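Histidine kinase (Methanosarcina mazei, PDB 3LI9) is a putative membrane-bound sensor kinase, represented here by its extracellular PDC-fold domain, which probably detects a signal and regulates ATP-dependent phosphorylation inside the cell. Local coordinates at residues A[32-37]-A[256-261]; A[38-43]-A[167-172]; A[64-69]-A[105-110]; A[74-79]-A[152-157]; A[126-131]-A[161-166]. One frame throughout, in Å; residues are numbered along the deposited sequence.

Interaction 1: A[32-37]-A[256-261]; sequences QMEANQ and VKTGDF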
# COMPACT_ATOMS: atom_id res chain seq x y z
N GLN A 32 -0.47 -3.86 10.63
CA GLN A 32 0.88 -3.82 10.09
C GLN A 32 0.97 -2.66 9.15
O GLN A 32 2.02 -2.07 8.99
CB GLN A 32 1.24 -5.08 9.34
CG GLN A 32 2.69 -5.11 8.78
CD GLN A 32 3.80 -4.92 9.84
OE1 GLN A 32 3.85 -5.62 10.84
NE2 GLN A 32 4.64 -3.92 9.65
N MSE A 33 -0.14 -2.28 8.56
CA MSE A 33 -0.06 -1.09 7.68
C MSE A 33 0.20 0.20 8.49
O MSE A 33 0.89 1.09 8.01
CB MSE A 33 -1.37 -0.97 6.81
CG MSE A 33 -1.47 -2.24 5.99
SE MSE A 33 -3.19 -2.22 5.02
CE MSE A 33 -2.98 -0.72 3.87
N GLU A 34 -0.39 0.33 9.66
CA GLU A 34 -0.18 1.50 10.48
C GLU A 34 1.32 1.49 10.91
O GLU A 34 1.94 2.55 11.05
CB GLU A 34 -1.08 1.46 11.73
CG GLU A 34 -2.55 1.53 11.36
CD GLU A 34 -3.44 2.37 12.27
OE1 GLU A 34 -2.99 3.10 13.17
OE2 GLU A 34 -4.68 2.28 12.12
N ALA A 35 1.87 0.30 11.16
CA ALA A 35 3.31 0.26 11.56
C ALA A 35 4.16 0.74 10.37
O ALA A 35 5.11 1.58 10.57
CB ALA A 35 3.74 -1.18 12.02
N ASN A 36 3.86 0.26 9.14
CA ASN A 36 4.69 0.65 8.01
C ASN A 36 4.58 2.12 7.70
O ASN A 36 5.60 2.80 7.37
CB ASN A 36 4.24 -0.19 6.76
CG ASN A 36 4.71 -1.61 6.85
OD1 ASN A 36 5.68 -1.91 7.55
ND2 ASN A 36 4.03 -2.50 6.17
N GLN A 37 3.38 2.67 7.86
CA GLN A 37 3.19 4.12 7.68
C GLN A 37 4.05 4.88 8.72
O GLN A 37 4.68 5.94 8.35
CB GLN A 37 1.70 4.46 7.90
CG GLN A 37 1.33 5.95 7.92
CD GLN A 37 -0.16 6.09 8.06
OE1 GLN A 37 -0.77 5.77 9.09
NE2 GLN A 37 -0.74 6.61 7.05
N VAL A 256 -10.32 -0.96 5.67
CA VAL A 256 -8.99 -1.00 6.31
C VAL A 256 -8.58 0.42 6.46
O VAL A 256 -8.36 1.07 5.48
CB VAL A 256 -8.04 -1.78 5.35
CG1 VAL A 256 -6.58 -1.69 5.84
CG2 VAL A 256 -8.49 -3.26 5.36
N LYS A 257 -8.49 0.92 7.71
CA LYS A 257 -8.36 2.36 8.01
C LYS A 257 -7.21 3.00 7.24
O LYS A 257 -7.34 4.10 6.75
CB LYS A 257 -8.10 2.44 9.55
CG LYS A 257 -8.17 3.77 10.17
CD LYS A 257 -8.15 3.57 11.72
CE LYS A 257 -7.98 4.90 12.40
NZ LYS A 257 -6.62 5.41 12.03
N THR A 258 -6.07 2.32 7.14
CA THR A 258 -4.91 2.88 6.47
C THR A 258 -5.14 2.75 4.95
O THR A 258 -5.17 1.67 4.40
CB THR A 258 -3.64 2.14 6.91
OG1 THR A 258 -3.54 2.27 8.31
CG2 THR A 258 -2.38 2.82 6.26
N GLY A 259 -5.40 3.87 4.29
CA GLY A 259 -5.65 3.84 2.86
C GLY A 259 -7.10 3.57 2.42
O GLY A 259 -7.38 3.64 1.22
N ASP A 260 -7.98 3.26 3.35
CA ASP A 260 -9.35 2.78 2.98
C ASP A 260 -9.32 1.67 1.96
O ASP A 260 -10.03 1.70 0.94
CB ASP A 260 -10.16 3.98 2.46
CG ASP A 260 -10.70 4.84 3.65
OD1 ASP A 260 -10.77 4.35 4.82
OD2 ASP A 260 -11.06 6.00 3.38
N PHE A 261 -8.46 0.67 2.20
CA PHE A 261 -8.57 -0.59 1.49
C PHE A 261 -9.79 -1.31 2.08
O PHE A 261 -10.49 -0.74 2.93
CB PHE A 261 -7.30 -1.43 1.73
CG PHE A 261 -6.10 -0.95 0.88
CD1 PHE A 261 -6.07 0.36 0.39
CD2 PHE A 261 -4.99 -1.75 0.72
CE1 PHE A 261 -4.96 0.87 -0.40
CE2 PHE A 261 -3.83 -1.27 -0.03
CZ PHE A 261 -3.84 0.02 -0.60
O HOH W 1 -5.54 3.60 14.46
O HOH W 2 -3.43 4.94 9.32

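Interaction 2: A[38-43]-A[167-172]; sequences AIARTL and AGVDVP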
# COMPACT_ATOMS: atom_id res chain seq x y z
N ALA A 38 4.06 4.40 9.96
CA ALA A 38 4.80 5.10 11.05
C ALA A 38 6.32 5.01 10.77
O ALA A 38 7.05 5.94 11.16
CB ALA A 38 4.49 4.44 12.41
N ILE A 39 6.81 3.99 10.05
CA ILE A 39 8.26 3.91 9.76
C ILE A 39 8.63 5.04 8.81
O ILE A 39 9.57 5.83 9.06
CB ILE A 39 8.59 2.59 9.08
CG1 ILE A 39 8.38 1.43 10.10
CG2 ILE A 39 10.12 2.60 8.58
CD1 ILE A 39 8.50 0.01 9.47
N ALA A 40 7.88 5.13 7.71
CA ALA A 40 8.13 6.27 6.76
C ALA A 40 7.97 7.66 7.40
O ALA A 40 8.76 8.57 7.13
CB ALA A 40 7.22 6.15 5.55
N ARG A 41 6.94 7.83 8.21
CA ARG A 41 6.70 9.11 8.87
C ARG A 41 7.80 9.45 9.86
O ARG A 41 8.21 10.62 9.93
CB ARG A 41 5.37 9.07 9.56
CG ARG A 41 4.93 10.51 9.89
CD ARG A 41 3.36 10.58 10.05
NE ARG A 41 2.97 11.97 10.27
CZ ARG A 41 2.89 12.55 11.47
NH1 ARG A 41 3.20 11.85 12.55
NH2 ARG A 41 2.55 13.84 11.59
N THR A 42 8.29 8.45 10.60
CA THR A 42 9.32 8.73 11.59
C THR A 42 10.65 9.09 10.87
O THR A 42 11.35 10.02 11.28
CB THR A 42 9.52 7.53 12.46
OG1 THR A 42 8.30 7.37 13.19
CG2 THR A 42 10.61 7.87 13.55
N LEU A 43 10.91 8.39 9.76
CA LEU A 43 12.10 8.77 8.91
C LEU A 43 11.95 10.20 8.38
O LEU A 43 12.94 10.98 8.39
CB LEU A 43 12.25 7.78 7.76
CG LEU A 43 13.42 8.05 6.78
CD1 LEU A 43 14.73 8.05 7.53
CD2 LEU A 43 13.39 6.82 5.71
N ALA A 167 10.08 10.83 2.39
CA ALA A 167 10.71 9.59 2.86
C ALA A 167 9.64 8.54 2.58
O ALA A 167 8.46 8.78 2.82
CB ALA A 167 11.02 9.61 4.38
N GLY A 168 10.09 7.39 2.12
CA GLY A 168 9.12 6.36 1.76
C GLY A 168 9.58 4.97 2.01
O GLY A 168 10.74 4.73 2.14
N VAL A 169 8.63 4.03 2.11
CA VAL A 169 8.93 2.61 2.10
C VAL A 169 8.05 1.84 1.12
O VAL A 169 6.86 2.23 0.89
CB VAL A 169 8.77 1.98 3.51
CG1 VAL A 169 9.61 2.78 4.55
CG2 VAL A 169 7.29 2.05 3.94
N ASP A 170 8.66 0.81 0.50
CA ASP A 170 7.93 -0.11 -0.42
C ASP A 170 7.64 -1.39 0.30
O ASP A 170 8.53 -1.97 0.91
CB ASP A 170 8.79 -0.41 -1.65
CG ASP A 170 8.90 0.76 -2.62
OD1 ASP A 170 8.11 1.71 -2.54
OD2 ASP A 170 9.76 0.70 -3.51
N VAL A 171 6.40 -1.82 0.21
CA VAL A 171 5.91 -2.96 1.00
C VAL A 171 5.37 -4.06 0.04
O VAL A 171 4.34 -3.84 -0.57
CB VAL A 171 4.79 -2.52 1.92
CG1 VAL A 171 4.28 -3.69 2.86
CG2 VAL A 171 5.36 -1.39 2.92
N PRO A 172 6.01 -5.21 -0.06
CA PRO A 172 5.45 -6.31 -0.94
C PRO A 172 4.15 -6.80 -0.33
O PRO A 172 3.96 -6.86 0.92
CB PRO A 172 6.46 -7.51 -0.79
CG PRO A 172 7.76 -6.76 -0.36
CD PRO A 172 7.36 -5.51 0.47

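Interaction 3: A[64-69]-A[105-110]; sequences RILNEN and PYCNKI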
# COMPACT_ATOMS: atom_id res chain seq x y z
N ARG A 64 19.84 0.58 7.01
CA ARG A 64 19.58 -0.09 8.31
C ARG A 64 18.07 -0.32 8.49
O ARG A 64 17.64 -1.39 8.94
CB ARG A 64 20.22 0.71 9.46
CG ARG A 64 19.99 0.08 10.83
CD ARG A 64 20.77 -1.28 10.84
NE ARG A 64 20.81 -1.86 12.23
CZ ARG A 64 21.75 -1.51 13.13
NH1 ARG A 64 22.67 -0.65 12.82
NH2 ARG A 64 21.78 -2.11 14.32
N ILE A 65 17.25 0.70 8.16
CA ILE A 65 15.81 0.54 8.36
C ILE A 65 15.33 -0.60 7.44
O ILE A 65 14.47 -1.39 7.81
CB ILE A 65 15.12 1.88 8.00
CG1 ILE A 65 15.44 2.92 9.09
CG2 ILE A 65 13.55 1.68 7.90
CD1 ILE A 65 14.92 4.32 8.75
N LEU A 66 15.83 -0.71 6.20
CA LEU A 66 15.41 -1.81 5.33
C LEU A 66 15.80 -3.17 5.93
O LEU A 66 14.97 -4.06 6.03
CB LEU A 66 16.06 -1.63 3.94
CG LEU A 66 15.81 -2.82 3.01
CD1 LEU A 66 14.29 -2.80 2.67
CD2 LEU A 66 16.61 -2.58 1.74
N ASN A 67 17.03 -3.25 6.39
CA ASN A 67 17.57 -4.53 6.95
C ASN A 67 16.86 -4.95 8.20
O ASN A 67 16.76 -6.21 8.44
CB ASN A 67 19.09 -4.46 7.11
CG ASN A 67 19.79 -4.63 5.73
OD1 ASN A 67 19.28 -5.37 4.82
ND2 ASN A 67 20.95 -4.02 5.59
N GLU A 68 16.36 -4.02 9.01
CA GLU A 68 15.71 -4.35 10.27
C GLU A 68 14.19 -4.59 10.09
O GLU A 68 13.50 -4.86 11.06
CB GLU A 68 15.88 -3.18 11.26
CG GLU A 68 17.36 -2.96 11.75
CD GLU A 68 17.92 -4.07 12.57
OE1 GLU A 68 17.17 -4.98 13.03
OE2 GLU A 68 19.14 -4.08 12.75
N ASN A 69 13.70 -4.47 8.84
CA ASN A 69 12.27 -4.61 8.59
C ASN A 69 12.06 -5.51 7.37
O ASN A 69 11.89 -5.05 6.26
CB ASN A 69 11.67 -3.21 8.28
CG ASN A 69 11.47 -2.40 9.54
OD1 ASN A 69 10.55 -2.65 10.32
ND2 ASN A 69 12.35 -1.41 9.78
N PRO A 105 18.10 8.66 -3.07
CA PRO A 105 18.56 7.25 -2.93
C PRO A 105 17.38 6.26 -2.72
O PRO A 105 16.55 6.47 -1.82
CB PRO A 105 19.52 7.29 -1.74
CG PRO A 105 18.89 8.44 -0.83
CD PRO A 105 18.41 9.47 -1.87
N TYR A 106 17.37 5.17 -3.51
CA TYR A 106 16.34 4.11 -3.37
C TYR A 106 17.10 2.87 -2.93
O TYR A 106 17.78 2.22 -3.75
CB TYR A 106 15.63 3.90 -4.72
CG TYR A 106 14.62 2.77 -4.70
CD1 TYR A 106 13.68 2.71 -3.71
CD2 TYR A 106 14.61 1.79 -5.70
CE1 TYR A 106 12.68 1.66 -3.69
CE2 TYR A 106 13.65 0.78 -5.68
CZ TYR A 106 12.68 0.76 -4.69
OH TYR A 106 11.76 -0.25 -4.61
N CYS A 107 17.07 2.57 -1.64
CA CYS A 107 17.80 1.42 -1.07
C CYS A 107 16.81 0.25 -1.10
O CYS A 107 15.75 0.34 -0.50
CB CYS A 107 18.25 1.78 0.33
SG CYS A 107 19.09 0.35 1.08
N ASN A 108 17.15 -0.79 -1.85
CA ASN A 108 16.17 -1.88 -2.07
C ASN A 108 16.78 -3.23 -2.24
O ASN A 108 17.96 -3.36 -2.54
CB ASN A 108 15.30 -1.55 -3.31
CG ASN A 108 16.09 -1.63 -4.60
OD1 ASN A 108 16.76 -0.64 -5.07
ND2 ASN A 108 16.12 -2.80 -5.16
N LYS A 109 15.95 -4.24 -2.08
CA LYS A 109 16.34 -5.60 -2.46
C LYS A 109 15.43 -6.24 -3.51
O LYS A 109 15.24 -7.49 -3.51
CB LYS A 109 16.48 -6.45 -1.18
CG LYS A 109 15.30 -6.49 -0.37
CD LYS A 109 15.51 -7.35 0.95
CE LYS A 109 16.44 -6.72 1.93
NZ LYS A 109 16.21 -7.44 3.26
N ILE A 110 14.93 -5.43 -4.44
CA ILE A 110 14.00 -5.86 -5.49
C ILE A 110 14.58 -6.98 -6.30
O ILE A 110 13.88 -7.95 -6.58
CB ILE A 110 13.71 -4.69 -6.49
CG1 ILE A 110 12.96 -3.50 -5.86
CG2 ILE A 110 12.88 -5.15 -7.78
CD1 ILE A 110 11.52 -3.83 -5.47
O HOH W 3 13.93 -5.96 4.29

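Interaction 4: A[74-79]-A[152-157]; sequences GVYLGY and SYDSPI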
# COMPACT_ATOMS: atom_id res chain seq x y z
N GLY A 74 11.99 -1.85 0.05
CA GLY A 74 12.69 -0.66 -0.31
C GLY A 74 12.47 0.39 0.77
O GLY A 74 11.42 0.47 1.40
N VAL A 75 13.48 1.23 0.94
CA VAL A 75 13.36 2.41 1.80
C VAL A 75 14.11 3.52 1.04
O VAL A 75 15.18 3.30 0.46
CB VAL A 75 14.06 2.22 3.19
CG1 VAL A 75 13.92 3.52 4.12
CG2 VAL A 75 13.47 1.02 3.92
N TYR A 76 13.50 4.71 1.04
CA TYR A 76 14.07 5.74 0.18
C TYR A 76 13.84 7.15 0.69
O TYR A 76 12.93 7.41 1.48
CB TYR A 76 13.58 5.57 -1.25
CG TYR A 76 12.06 5.50 -1.41
CD1 TYR A 76 11.33 6.65 -1.55
CD2 TYR A 76 11.39 4.26 -1.29
CE1 TYR A 76 9.91 6.61 -1.68
CE2 TYR A 76 10.02 4.20 -1.40
CZ TYR A 76 9.29 5.36 -1.60
OH TYR A 76 7.93 5.24 -1.72
N LEU A 77 14.64 8.08 0.13
CA LEU A 77 14.45 9.50 0.40
C LEU A 77 14.51 10.16 -1.01
O LEU A 77 15.24 9.66 -1.92
CB LEU A 77 15.66 10.03 1.19
CG LEU A 77 15.75 9.43 2.61
CD1 LEU A 77 17.13 9.83 3.21
CD2 LEU A 77 14.62 9.95 3.49
N GLY A 78 13.70 11.20 -1.23
CA GLY A 78 13.82 11.91 -2.51
C GLY A 78 13.67 13.41 -2.16
O GLY A 78 12.73 13.78 -1.53
N TYR A 79 14.65 14.23 -2.54
CA TYR A 79 14.64 15.67 -2.20
C TYR A 79 14.49 16.58 -3.45
O TYR A 79 14.84 16.21 -4.56
CB TYR A 79 15.93 16.03 -1.55
CG TYR A 79 16.00 15.59 -0.09
CD1 TYR A 79 16.29 14.26 0.25
CD2 TYR A 79 15.77 16.52 0.95
CE1 TYR A 79 16.36 13.89 1.63
CE2 TYR A 79 15.84 16.14 2.31
CZ TYR A 79 16.12 14.83 2.60
OH TYR A 79 16.27 14.47 3.96
N SER A 152 3.40 1.56 -1.89
CA SER A 152 4.37 2.47 -1.30
C SER A 152 3.73 3.41 -0.31
O SER A 152 2.66 3.94 -0.61
CB SER A 152 4.97 3.34 -2.47
OG SER A 152 6.11 3.99 -1.96
N TYR A 153 4.40 3.65 0.80
CA TYR A 153 3.95 4.63 1.79
C TYR A 153 4.93 5.80 1.70
O TYR A 153 6.14 5.59 1.77
CB TYR A 153 4.08 4.07 3.22
CG TYR A 153 3.17 2.88 3.56
CD1 TYR A 153 2.02 3.08 4.34
CD2 TYR A 153 3.44 1.59 3.06
CE1 TYR A 153 1.21 2.01 4.66
CE2 TYR A 153 2.59 0.51 3.35
CZ TYR A 153 1.47 0.77 4.17
OH TYR A 153 0.63 -0.29 4.47
N ASP A 154 4.43 7.04 1.64
CA ASP A 154 5.34 8.17 1.47
C ASP A 154 4.93 9.30 2.40
O ASP A 154 3.76 9.60 2.51
CB ASP A 154 5.32 8.68 0.03
CG ASP A 154 5.69 7.59 -0.94
OD1 ASP A 154 6.91 7.37 -1.09
OD2 ASP A 154 4.79 6.87 -1.49
N SER A 155 5.92 9.92 3.02
CA SER A 155 5.62 11.07 3.93
C SER A 155 6.47 12.26 3.56
O SER A 155 7.65 12.12 3.24
CB SER A 155 6.01 10.73 5.39
OG SER A 155 5.18 9.75 5.93
N PRO A 156 5.85 13.45 3.55
CA PRO A 156 6.60 14.63 3.21
C PRO A 156 7.58 15.05 4.31
O PRO A 156 7.26 14.94 5.50
CB PRO A 156 5.47 15.70 2.99
CG PRO A 156 4.37 15.24 3.95
CD PRO A 156 4.41 13.71 3.81
N ILE A 157 8.73 15.60 3.88
CA ILE A 157 9.81 16.14 4.76
C ILE A 157 9.67 17.65 4.67
O ILE A 157 9.78 18.21 3.56
CB ILE A 157 11.15 15.80 4.21
CG1 ILE A 157 11.32 14.23 4.22
CG2 ILE A 157 12.23 16.43 5.07
CD1 ILE A 157 12.72 13.77 3.46

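Interaction 5: A[126-131]-A[161-166]; sequences DYYQLP and GEFAGI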
# COMPACT_ATOMS: atom_id res chain seq x y z
N ASP A 126 2.98 9.73 -8.51
CA ASP A 126 2.27 10.04 -7.30
C ASP A 126 3.04 9.76 -6.02
O ASP A 126 2.77 10.39 -5.04
CB ASP A 126 1.00 9.21 -7.22
CG ASP A 126 -0.06 9.70 -8.17
OD1 ASP A 126 0.06 10.86 -8.66
OD2 ASP A 126 -1.01 8.92 -8.40
N TYR A 127 3.91 8.77 -5.98
CA TYR A 127 4.57 8.53 -4.69
C TYR A 127 5.28 9.80 -4.20
O TYR A 127 5.50 9.98 -2.97
CB TYR A 127 5.57 7.38 -4.81
CG TYR A 127 6.89 7.72 -5.54
CD1 TYR A 127 8.02 8.05 -4.85
CD2 TYR A 127 7.00 7.63 -6.94
CE1 TYR A 127 9.18 8.31 -5.47
CE2 TYR A 127 8.20 7.89 -7.59
CZ TYR A 127 9.29 8.23 -6.85
OH TYR A 127 10.50 8.48 -7.46
N TYR A 128 5.71 10.64 -5.15
CA TYR A 128 6.41 11.90 -4.79
C TYR A 128 5.49 13.06 -4.95
O TYR A 128 5.45 13.93 -4.10
CB TYR A 128 7.65 12.12 -5.68
CG TYR A 128 8.59 13.24 -5.27
CD1 TYR A 128 9.83 12.95 -4.70
CD2 TYR A 128 8.31 14.57 -5.55
CE1 TYR A 128 10.74 13.94 -4.36
CE2 TYR A 128 9.18 15.57 -5.18
CZ TYR A 128 10.39 15.27 -4.61
OH TYR A 128 11.31 16.27 -4.31
N GLN A 129 4.75 13.10 -6.07
CA GLN A 129 3.92 14.28 -6.38
C GLN A 129 2.72 14.41 -5.43
O GLN A 129 2.29 15.52 -5.11
CB GLN A 129 3.43 14.28 -7.83
CG GLN A 129 4.56 14.46 -8.87
CD GLN A 129 5.33 15.76 -8.67
OE1 GLN A 129 4.75 16.80 -8.60
NE2 GLN A 129 6.66 15.68 -8.59
N LEU A 130 2.17 13.31 -4.95
CA LEU A 130 1.01 13.50 -4.05
C LEU A 130 1.41 14.12 -2.72
O LEU A 130 0.77 15.07 -2.26
CB LEU A 130 0.20 12.21 -3.83
CG LEU A 130 -0.73 11.72 -4.95
CD1 LEU A 130 -1.48 10.46 -4.46
CD2 LEU A 130 -1.71 12.84 -5.38
N PRO A 131 2.46 13.60 -2.06
CA PRO A 131 2.87 14.33 -0.86
C PRO A 131 3.27 15.77 -1.12
O PRO A 131 3.07 16.62 -0.25
CB PRO A 131 4.12 13.57 -0.39
CG PRO A 131 3.87 12.17 -0.84
CD PRO A 131 3.09 12.28 -2.15
N GLY A 161 9.45 24.89 7.36
CA GLY A 161 8.03 25.01 7.02
C GLY A 161 7.68 24.68 5.56
O GLY A 161 6.53 24.71 5.19
N GLU A 162 8.68 24.33 4.76
CA GLU A 162 8.50 24.11 3.33
C GLU A 162 8.77 22.69 2.94
O GLU A 162 9.66 22.02 3.50
CB GLU A 162 9.50 24.95 2.58
CG GLU A 162 9.15 26.43 2.74
CD GLU A 162 10.12 27.32 1.94
OE1 GLU A 162 11.03 26.77 1.28
OE2 GLU A 162 9.98 28.55 1.97
N PHE A 163 8.03 22.26 1.94
CA PHE A 163 8.30 20.93 1.38
C PHE A 163 9.71 20.76 0.85
O PHE A 163 10.17 21.50 -0.03
CB PHE A 163 7.29 20.60 0.30
CG PHE A 163 7.49 19.27 -0.33
CD1 PHE A 163 6.92 18.15 0.25
CD2 PHE A 163 8.20 19.14 -1.53
CE1 PHE A 163 7.06 16.88 -0.37
CE2 PHE A 163 8.37 17.88 -2.15
CZ PHE A 163 7.79 16.77 -1.56
N ALA A 164 10.48 19.76 1.40
CA ALA A 164 11.86 19.53 0.95
C ALA A 164 12.01 18.21 0.17
O ALA A 164 13.03 18.02 -0.52
CB ALA A 164 12.84 19.52 2.10
N GLY A 165 11.05 17.31 0.32
CA GLY A 165 11.23 15.95 -0.25
C GLY A 165 10.32 15.00 0.48
O GLY A 165 9.35 15.39 1.14
N ILE A 166 10.57 13.72 0.28
CA ILE A 166 9.72 12.67 0.82
C ILE A 166 10.65 11.59 1.46
O ILE A 166 11.86 11.40 1.09
CB ILE A 166 8.83 11.93 -0.21
CG1 ILE A 166 9.73 11.25 -1.25
CG2 ILE A 166 7.76 12.91 -0.87
CD1 ILE A 166 9.02 10.34 -2.19

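Interaction 1: A[32-37]-A[256-261]
Met-33, present as selenomethionine, reaches from helix 13-48 into the turn that joins strands 248-256 and 261-268. Its chain runs extended as far as SE and then bends (chi3 64°). The bend leaves SE beside Val-256 CG1, 3.5 Å away, and carries the terminal methyl over one face of the Phe-261 ring. CE stands 3.8 Å above the ring plane of Phe-261, offset toward the rim, in a CH-pi contact. The same methyl comes within 3.3 Å of Thr-258 O, while Met-33 CB lies against Thr-258 CB at 3.9 Å. Glu-34, one residue on, lays CG 3.3 Å from Thr-258 OG1, and its carboxylate meets Lys-257 obliquely. The salt bridge from Glu-34 OE2 to Lys-257 NZ is long, 3.7 Å, and water 1 spans it, donating to OE2 and weakly accepting from NZ. Asp-30 is close to the same carboxylate, so the ammonium probably offsets two neighbouring negative charges. Were Glu-34 an alanine, Lys-257 would probably lose this partner and the hydroxyl side of Thr-258 its cover. At Gln-37 the link is again through solvent: water 2 donates to Gln-37 OE1 (2.8 Å) and to Thr-258 OG1 (2.9 Å). Asp-30, one turn before Glu-34 on the same helix, also bonds this hydroxyl. With no direct hydrogen bond between the two segments, the close fit of hairpin turn to helix is apolar, made by a buried selenoether and methyl packing, and the polar links at its border are a long charge pair and two water bridges.

Interaction 2: A[38-43]-A[167-172]
Ala-167 CB fits between the backbone and a side chain of helix 13-48, 3.7 Å from Ala-40 O and equally 3.7 Å from Leu-43 CG. Leu-43 meets it alongside, because CG is anti to the backbone N (chi1 179°) and the branch therefore extends from the helix toward the strand. One residue further along the strand, the Ala-40 methyl sits over the backbone of Gly-168, CB to CA 4.2 Å. Val-169 closes the row: its CG1 lies 4.1 Å from Ile-39 CG2, the two side chains crossing at about a right angle, and is slightly farther from Ala-40 CB. No hydrogen bond joins the segments; the closest approach rests on small residues, Ala-40 against Gly-168 and Ala-167. The methyl of Ala-40 allows its CA to come within 5.1 Å of Gly-168 CA, and the short axes approach to 7.0 Å while running nearly antiparallel (155°).

Farther out, backbone hydrogen bonds fix the strand residues that meet the helix: Ala-167 pairs with Ser-155, Gly-168 with Tyr-76 and Val-169 with Tyr-153. Asp-170, directed to the other face of the sheet, is held by hydrogen bonds to Ser-152 and Tyr-106. Within the helix, away from the strand, Thr-42 OG1 donates to Ala-38 O.

Strand 162-172 is thus an inner strand of the PDC sheet, bonded through its backbone to strand 74-79 on one edge and to strand 148-159 on the other, with helix 13-48 packed along its face, nearly antiparallel, and helix 55-67 lying beside that helix against Ile-39 and Leu-43.

Interaction 3: A[64-69]-A[105-110]
Leu-66 makes the close part of this contact, pressing one methyl onto the backbone and side chain of strand 105-108. Its CD2 lies 3.8 Å from Cys-107 O and almost as near to the sulfur of that cysteine and to the alpha carbon of Asn-108. Leu-66 holds CG opposite its own nitrogen (chi1 173°), which turns the isobutyl group out from the helix. The contact is buried and has no hydrogen bond across it; Cys-107 O is taken by the backbone of Val-75.

Toward solvent the fit slackens. Lys-109 folds back along the helix end, bent at chi3 (69°), and its methylene CE passes 4.1 Å from Leu-66 CG. Lys-109 NZ stays 4.0 Å from Asn-67 OD1, but it gives a proton to water 3 at 2.9 Å from NZ; that water also lies 2.8 Å from Leu-66 O, linking lysine to a carbonyl in the last turn of the helix. Asn-69 ND2 donates to Ile-65 O at the same helix end.

The contact sets the C-terminal end of helix 55-67 against strand 105-108, which pairs with strand 74-79 on one edge and 115-118 on the other; Val-75 touches Leu-66, and Ile-65 bridges onward to Ile-39 and Leu-43 of helix 13-48.

Interaction 4: A[74-79]-A[152-157]
Tyr-76 OH and Asp-154 OD1 are modelled as a very short hydrogen bond, 2.4 Å, whose details are doubtful because the phenol oxygen is also placed implausibly close to Ser-152 OG. What is clear is that Tyr-76 brings its hydroxyl into a group of buried polar side chains. Its side chain and that of Asp-154 cross at about a right angle, with ring and carboxylate planes 47° apart, and the firmer partner of the Ser-152 hydroxyl is Asp-170.

The apolar contacts gather around Ile-157, at the other end and on the side facing helix 13-48. Its CD1 is 3.7 Å from Tyr-79 CZ and 3.7 Å from Tyr-79 OH, so the methyl touches the phenol end of the ring. The CD2 methyl of Leu-77 is a looser neighbour, 4.3 Å from Ile-157 CD1.

No backbone bond links these segments, whose short axes stay 8.8 Å apart at 41°. Strand 162-172 runs between them and pairs antiparallel with both, so the side chains meet across an intervening strand. Tyr-76 and Ser-152 make weak hydrogen bonds to a buffer molecule, probably from the crystallisation liquor, which Asp-170 also binds. A polar site on the sheet face turned from the long helix is consistent with the ligand pocket of PDC-fold sensor domains, although the natural ligand is not identified here.

Interaction 5: A[126-131]-A[161-166]
Tyr-128 and Phe-163 are brought together by matching first torsions: each ring carbon CG is anti to its own backbone nitrogen (chi1 -170° and 180°), extending the rings toward one another from helix and strand. They form an offset edge-to-face pair, the edge of Phe-163 toward the face of Tyr-128, with planes at 84° and centroids 5.8 Å apart. Tyr-128 CE2 and Phe-163 CE2 approach to 3.9 Å. One face of the Phe-163 ring is covered by its own strand, where Gly-165 N stands 3.6 Å above the centre.

Ile-166 fills the angle between three helix residues. Its CD1 is 3.6 Å from Tyr-127 CD1 and 3.7 Å from Tyr-128 CD1, and it also touches Tyr-127 O. The other branch, CG2, packs on Pro-131 CB at 3.7 Å. Ala-164 and Gly-165 together face Ile-157 in a classic beta bulge, which lies between Phe-163 and Ile-166, the two strand residues whose side chains reach the helix.

The phenol groups find partners outside: Tyr-128 OH bonds to Glu-80, and Tyr-127 OH to Val-120 O. Shortening Tyr-128 to an alanine is likely to leave Phe-163 without its aromatic partner, open a gap beside Ile-166 and deprive Glu-80 of a hydrogen bond. Between helix 126-134 and strand 162-172 the join is therefore apolar and aromatic, while the tyrosine hydroxyls tie the helix to the surrounding chain.

Overall arrangement
Helix 13-48 carries interactions 1 and 2 on successive turns, their centres about 12 Å apart. The first ties it to the hairpin of the four-stranded sheet, the second to the larger sheet, so this helix spans both sheets of the extracellular domain. Interactions 2 to 5 all reach the larger sheet. The centre of interaction 4 lies about 6 Å from that of interaction 2 and about 8 Å from that of interaction 5; those of interactions 3 and 5 are about 20 Å apart. Along the chain, interaction 1 encloses all the others, and interaction 4 crosses interactions 3 and 5, so the sheet is built from segments interleaved in sequence; the buffer site, a possible pocket, lies near interactions 4 and 5.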